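Local coordinates for protein 3-keto-5-aminohexanoate cleavage enzyme (Burkholderia xenovorans LB400, PDB 3E49) that probably cleaves 3-keto-5-aminohexanoate or a related beta-keto acid with the help of a bound zinc ion, on a TIM-barrel scaffold, at residues W263-P266 and G267-A270; E290-S293 and P294-R298. All blocks are in the same frame, centred on the assembly; numbering follows the deposited sequence.

Contact 1 (W263-P266 and G267-A270); sequences WIAP and GELA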
ATOM      1  N   TRP A 263      24.629  -8.109 -15.517  1.00 27.05           N
ATOM      2  CA  TRP A 263      23.971  -9.303 -16.082  1.00 27.79           C
ATOM      3  C   TRP A 263      22.926  -9.098 -17.141  1.00 27.80           C
ATOM      4  O   TRP A 263      22.274  -8.076 -17.197  1.00 30.03           O
ATOM      5  CB  TRP A 263      23.271 -10.098 -14.949  1.00 30.39           C
ATOM      6  CG  TRP A 263      24.075 -10.113 -13.761  1.00 35.54           C
ATOM      7  CD1 TRP A 263      23.996  -9.243 -12.700  1.00 40.69           C
ATOM      8  CD2 TRP A 263      25.167 -10.991 -13.488  1.00 40.10           C
ATOM      9  NE1 TRP A 263      24.976  -9.536 -11.785  1.00 41.92           N
ATOM     10  CE2 TRP A 263      25.713 -10.601 -12.244  1.00 43.49           C
ATOM     11  CE3 TRP A 263      25.733 -12.072 -14.170  1.00 40.26           C
ATOM     12  CZ2 TRP A 263      26.801 -11.260 -11.665  1.00 42.99           C
ATOM     13  CZ3 TRP A 263      26.811 -12.721 -13.608  1.00 41.84           C
ATOM     14  CH2 TRP A 263      27.330 -12.325 -12.356  1.00 42.01           C
ATOM     15  N   ILE A 264      22.755 -10.121 -17.975  1.00 28.51           N
ATOM     16  CA  ILE A 264      21.757 -10.097 -19.021  1.00 29.29           C
ATOM     17  C   ILE A 264      20.730 -11.160 -18.772  1.00 30.90           C
ATOM     18  O   ILE A 264      19.645 -11.126 -19.318  1.00 31.54           O
ATOM     19  CB  ILE A 264      22.369 -10.258 -20.413  1.00 30.09           C
ATOM     20  CG1 ILE A 264      21.328  -9.940 -21.501  1.00 30.75           C
ATOM     21  CG2 ILE A 264      22.991 -11.667 -20.590  1.00 30.48           C
ATOM     22  CD1 ILE A 264      20.791  -8.519 -21.477  1.00 30.92           C
ATOM     23  N   ALA A 265      21.070 -12.098 -17.910  1.00 31.40           N
ATOM     24  CA  ALA A 265      20.159 -13.133 -17.515  1.00 31.50           C
ATOM     25  C   ALA A 265      20.855 -13.756 -16.318  1.00 34.08           C
ATOM     26  O   ALA A 265      22.022 -13.462 -16.053  1.00 34.03           O
ATOM     27  CB  ALA A 265      19.971 -14.107 -18.624  1.00 31.01           C
ATOM     28  N   PRO A 266      20.143 -14.576 -15.543  1.00 38.62           N
ATOM     29  CA  PRO A 266      20.794 -15.174 -14.371  1.00 39.40           C
ATOM     30  C   PRO A 266      22.107 -15.868 -14.683  1.00 40.68           C
ATOM     31  O   PRO A 266      22.151 -16.743 -15.541  1.00 41.23           O
ATOM     32  CB  PRO A 266      19.766 -16.171 -13.872  1.00 40.15           C
ATOM     33  CG  PRO A 266      18.448 -15.629 -14.344  1.00 40.96           C
ATOM     34  CD  PRO A 266      18.725 -14.964 -15.661  1.00 40.40           C
ATOM     35  N   GLY A 267      23.166 -15.463 -13.992  1.00 41.83           N
ATOM     36  CA  GLY A 267      24.503 -16.036 -14.197  1.00 41.85           C
ATOM     37  C   GLY A 267      25.153 -15.820 -15.563  1.00 41.14           C
ATOM     38  O   GLY A 267      26.126 -16.499 -15.906  1.00 41.06           O
ATOM     39  N   GLU A 268      24.652 -14.858 -16.341  1.00 38.34           N
ATOM     40  CA  GLU A 268      25.187 -14.618 -17.655  1.00 38.46           C
ATOM     41  C   GLU A 268      25.498 -13.123 -17.737  1.00 34.44           C
ATOM     42  O   GLU A 268      24.618 -12.287 -17.554  1.00 32.13           O
ATOM     43  CB  GLU A 268      24.143 -15.050 -18.656  1.00 38.60           C
ATOM     44  CG  GLU A 268      24.597 -15.178 -20.057  1.00 46.25           C
ATOM     45  CD  GLU A 268      23.452 -15.568 -21.006  1.00 45.21           C
ATOM     46  OE1 GLU A 268      22.479 -16.257 -20.567  1.00 57.73           O
ATOM     47  OE2 GLU A 268      23.551 -15.177 -22.202  1.00 60.13           O
ATOM     48  N   LEU A 269      26.768 -12.795 -17.925  1.00 31.91           N
ATOM     49  CA  LEU A 269      27.170 -11.415 -18.019  1.00 30.23           C
ATOM     50  C   LEU A 269      26.647 -10.788 -19.310  1.00 29.05           C
ATOM     51  O   LEU A 269      26.630 -11.429 -20.370  1.00 30.22           O
ATOM     52  CB  LEU A 269      28.697 -11.291 -17.992  1.00 30.93           C
ATOM     53  CG  LEU A 269      29.430 -11.662 -16.708  1.00 27.09           C
ATOM     54  CD1 LEU A 269      30.895 -11.671 -16.987  1.00 33.20           C
ATOM     55  CD2 LEU A 269      29.123 -10.728 -15.564  1.00 26.63           C
ATOM     56  N   ALA A 270      26.205  -9.542 -19.197  1.00 26.43           N
ATOM     57  CA  ALA A 270      25.789  -8.754 -20.344  1.00 25.78           C
ATOM     58  C   ALA A 270      27.038  -8.385 -21.150  1.00 26.63           C
ATOM     59  O   ALA A 270      27.987  -7.810 -20.597  1.00 26.82           O
ATOM     60  CB  ALA A 270      25.055  -7.496 -19.897  1.00 25.40           C
TER
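Two backbone hydrogen bonds tie Ile264 and Ala265 to Glu268 and close a tight beta hairpin. Ile264 N donates to Glu268 O at 2.9 Å, and Glu268 N returns a bond of 3.0 Å to Ala265 O. The second bond closes a type II turn over Pro266 and Gly267, with Gly267 at a positive phi of 64° that glycine adopts readily. Because Ile264 and Ala265 both face Glu268, the pairing contains a classic beta bulge.

Side-chain contacts flank this ladder. Leu269 CD2 lies over one face of the Trp263 indole, offset toward its rim and 3.6 Å from CZ3, a CH-pi contact with the six-membered ring. Glu268 O, meanwhile, sits at the edge of the same ring, 3.6 Å from CE3. Ile264 CG2 packs alongside the extended stem of Glu268, 3.9 Å from its CG. With CG1 anti to the backbone N (chi1 -168°), the longer branch of Ile264 leads away from residues 267-270, and Ile264 CB rests 3.9 Å from Ala270 CB.

The hairpin stands at the surface, in the connection between strand 253-256 and helix 273-286. From that helix, Gln276 NE2 is hydrogen-bonded to Trp263 O; the Ile264 side chain touches Ala275 and Gln276, and Ala270 also meets Gln276. Ala265 and Pro266 pack on Ser288 of a second subunit.

Contact 2 (E290-S293 and P294-R298); sequences EVAS and PAEAR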
ATOM      1  N   GLU A 290       5.668   1.984 -27.354  1.00 27.99           N
ATOM      2  CA  GLU A 290       6.692   2.433 -28.242  1.00 31.77           C
ATOM      3  C   GLU A 290       7.783   3.101 -27.449  1.00 29.36           C
ATOM      4  O   GLU A 290       7.520   3.700 -26.418  1.00 27.84           O
ATOM      5  CB  GLU A 290       6.101   3.459 -29.214  1.00 31.90           C
ATOM      6  CG  GLU A 290       5.120   2.832 -30.184  1.00 41.65           C
ATOM      7  CD  GLU A 290       4.449   3.835 -31.106  1.00 39.37           C
ATOM      8  OE1 GLU A 290       3.916   4.863 -30.618  1.00 57.50           O
ATOM      9  OE2 GLU A 290       4.432   3.560 -32.320  1.00 59.53           O
ATOM     10  N   VAL A 291       9.001   3.016 -27.956  1.00 29.90           N
ATOM     11  CA  VAL A 291      10.156   3.663 -27.347  1.00 29.95           C
ATOM     12  C   VAL A 291      10.243   5.126 -27.777  1.00 29.95           C
ATOM     13  O   VAL A 291      10.097   5.413 -28.968  1.00 30.10           O
ATOM     14  CB  VAL A 291      11.438   2.953 -27.802  1.00 32.54           C
ATOM     15  CG1 VAL A 291      12.650   3.646 -27.284  1.00 34.46           C
ATOM     16  CG2 VAL A 291      11.424   1.505 -27.340  1.00 30.09           C
ATOM     17  N   ALA A 292      10.529   6.028 -26.831  1.00 27.67           N
ATOM     18  CA  ALA A 292      10.713   7.448 -27.136  1.00 28.34           C
ATOM     19  C   ALA A 292      12.039   7.666 -27.847  1.00 26.96           C
ATOM     20  O   ALA A 292      13.083   7.115 -27.459  1.00 25.73           O
ATOM     21  CB  ALA A 292      10.690   8.322 -25.853  1.00 27.88           C
ATOM     22  N   SER A 293      11.989   8.511 -28.880  1.00 28.54           N
ATOM     23  CA  SER A 293      13.189   8.941 -29.546  1.00 28.75           C
ATOM     24  C   SER A 293      13.828  10.014 -28.663  1.00 28.54           C
ATOM     25  O   SER A 293      13.206  10.529 -27.737  1.00 29.36           O
ATOM     26  CB  SER A 293      12.816   9.584 -30.871  1.00 28.60           C
ATOM     27  OG  SER A 293      12.073  10.787 -30.639  1.00 28.59           O
ATOM     28  N   PRO A 294      15.085  10.360 -28.931  1.00 30.84           N
ATOM     29  CA  PRO A 294      15.672  11.494 -28.203  1.00 29.90           C
ATOM     30  C   PRO A 294      14.844  12.805 -28.322  1.00 29.48           C
ATOM     31  O   PRO A 294      14.665  13.507 -27.332  1.00 27.90           O
ATOM     32  CB  PRO A 294      17.059  11.645 -28.852  1.00 29.02           C
ATOM     33  CG  PRO A 294      17.369  10.251 -29.323  1.00 30.08           C
ATOM     34  CD  PRO A 294      16.062   9.704 -29.821  1.00 30.21           C
ATOM     35  N   ALA A 295      14.365  13.139 -29.518  1.00 30.98           N
ATOM     36  CA  ALA A 295      13.546  14.352 -29.690  1.00 30.68           C
ATOM     37  C   ALA A 295      12.339  14.304 -28.746  1.00 30.51           C
ATOM     38  O   ALA A 295      12.000  15.292 -28.092  1.00 28.79           O
ATOM     39  CB  ALA A 295      13.083  14.471 -31.109  1.00 32.48           C
ATOM     40  N   GLU A 296      11.696  13.131 -28.678  1.00 31.61           N
ATOM     41  CA  GLU A 296      10.525  12.940 -27.799  1.00 30.93           C
ATOM     42  C   GLU A 296      10.881  13.068 -26.329  1.00 30.66           C
ATOM     43  O   GLU A 296      10.108  13.619 -25.537  1.00 30.34           O
ATOM     44  CB  GLU A 296       9.850  11.599 -28.094  1.00 29.79           C
ATOM     45  CG  GLU A 296       9.083  11.608 -29.407  1.00 30.48           C
ATOM     46  CD  GLU A 296       8.697  10.229 -29.912  1.00 31.61           C
ATOM     47  OE1 GLU A 296       9.384   9.204 -29.634  1.00 33.78           O
ATOM     48  OE2 GLU A 296       7.684  10.142 -30.627  1.00 35.84           O
ATOM     49  N   ALA A 297      12.020  12.499 -25.924  1.00 31.51           N
ATOM     50  CA  ALA A 297      12.454  12.578 -24.515  1.00 29.44           C
ATOM     51  C   ALA A 297      12.745  14.037 -24.148  1.00 27.66           C
ATOM     52  O   ALA A 297      12.387  14.512 -23.078  1.00 27.83           O
ATOM     53  CB  ALA A 297      13.676  11.679 -24.265  1.00 26.92           C
ATOM     54  N   ARG A 298      13.351  14.779 -25.061  1.00 28.61           N
ATOM     55  CA  ARG A 298      13.622  16.188 -24.812  1.00 28.16           C
ATOM     56  C   ARG A 298      12.358  16.992 -24.542  1.00 28.38           C
ATOM     57  O   ARG A 298      12.364  17.881 -23.678  1.00 27.37           O
ATOM     58  CB  ARG A 298      14.399  16.802 -25.985  1.00 29.84           C
ATOM     59  CG  ARG A 298      15.846  16.392 -25.990  1.00 29.49           C
ATOM     60  CD  ARG A 298      16.627  17.060 -27.113  1.00 26.96           C
ATOM     61  NE  ARG A 298      18.049  16.745 -26.966  1.00 28.96           N
ATOM     62  CZ  ARG A 298      18.681  15.772 -27.617  1.00 28.46           C
ATOM     63  NH1 ARG A 298      18.049  15.038 -28.537  1.00 30.62           N
ATOM     64  NH2 ARG A 298      19.965  15.548 -27.359  1.00 32.79           N
TER
HETATM   65  O   HOH W   1       8.822   6.876 -30.791  1.00 44.66           O
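A capping box formed by Ser293 and Glu296 starts the helix 294-301. Each residue's side chain binds the other's backbone NH: Glu296 N donates to Ser293 OG at 3.1 Å, and Ser293 N donates to Glu296 OE1 at 2.8 Å in a nearly straight bond (170°). The carboxylate takes this NH on its anti side, 15° out of plane. Ser293 OG, placed between its own backbone N and carbonyl carbon (chi1 66°), turns back over the first helical turn and also lies 3.3 Å from Glu296 OE1, at most a weak bond. A main-chain bond of the first turn runs from Ala297 N to Ser293 O, 2.9 Å. Beside the box, Ala292 CB packs against Glu296 CB at 4.1 Å.

A water donates to both Val291 O and Glu296 OE1, 2.7 Å from each, linking the incoming loop to the cap. The other carboxylate oxygen, OE2, forms a salt bridge with Lys7. Glu296 is thus held at both oxygens, which fixes the rotation of its carboxylate; despite the nearby Glu290 carboxylate, the NH and water donors, the lysine and the positive helix end would on balance be expected to favour its ionised form.

Contacts 1 and 2 follow one another along the chain, their centres about 27 Å apart and their nearest atoms about 15 Å apart, so they do not touch. Both adjoin the span of helix 273-286: contact 1 precedes it as a hairpin, while contact 2 follows it and begins helix 294-301. Main-chain bonds occur in both. Contact 1 is a surface feature that adds apolar side chains to them, and a neighbouring subunit packs on it. Contact 2 is partly buried and meets no other chain; its bonds are largely made by side chains, with a water and a lysine joining in. Neither includes a zinc ligand, although Ala270 in contact 1 lies about 11 Å from Glu259, side chain to side chain.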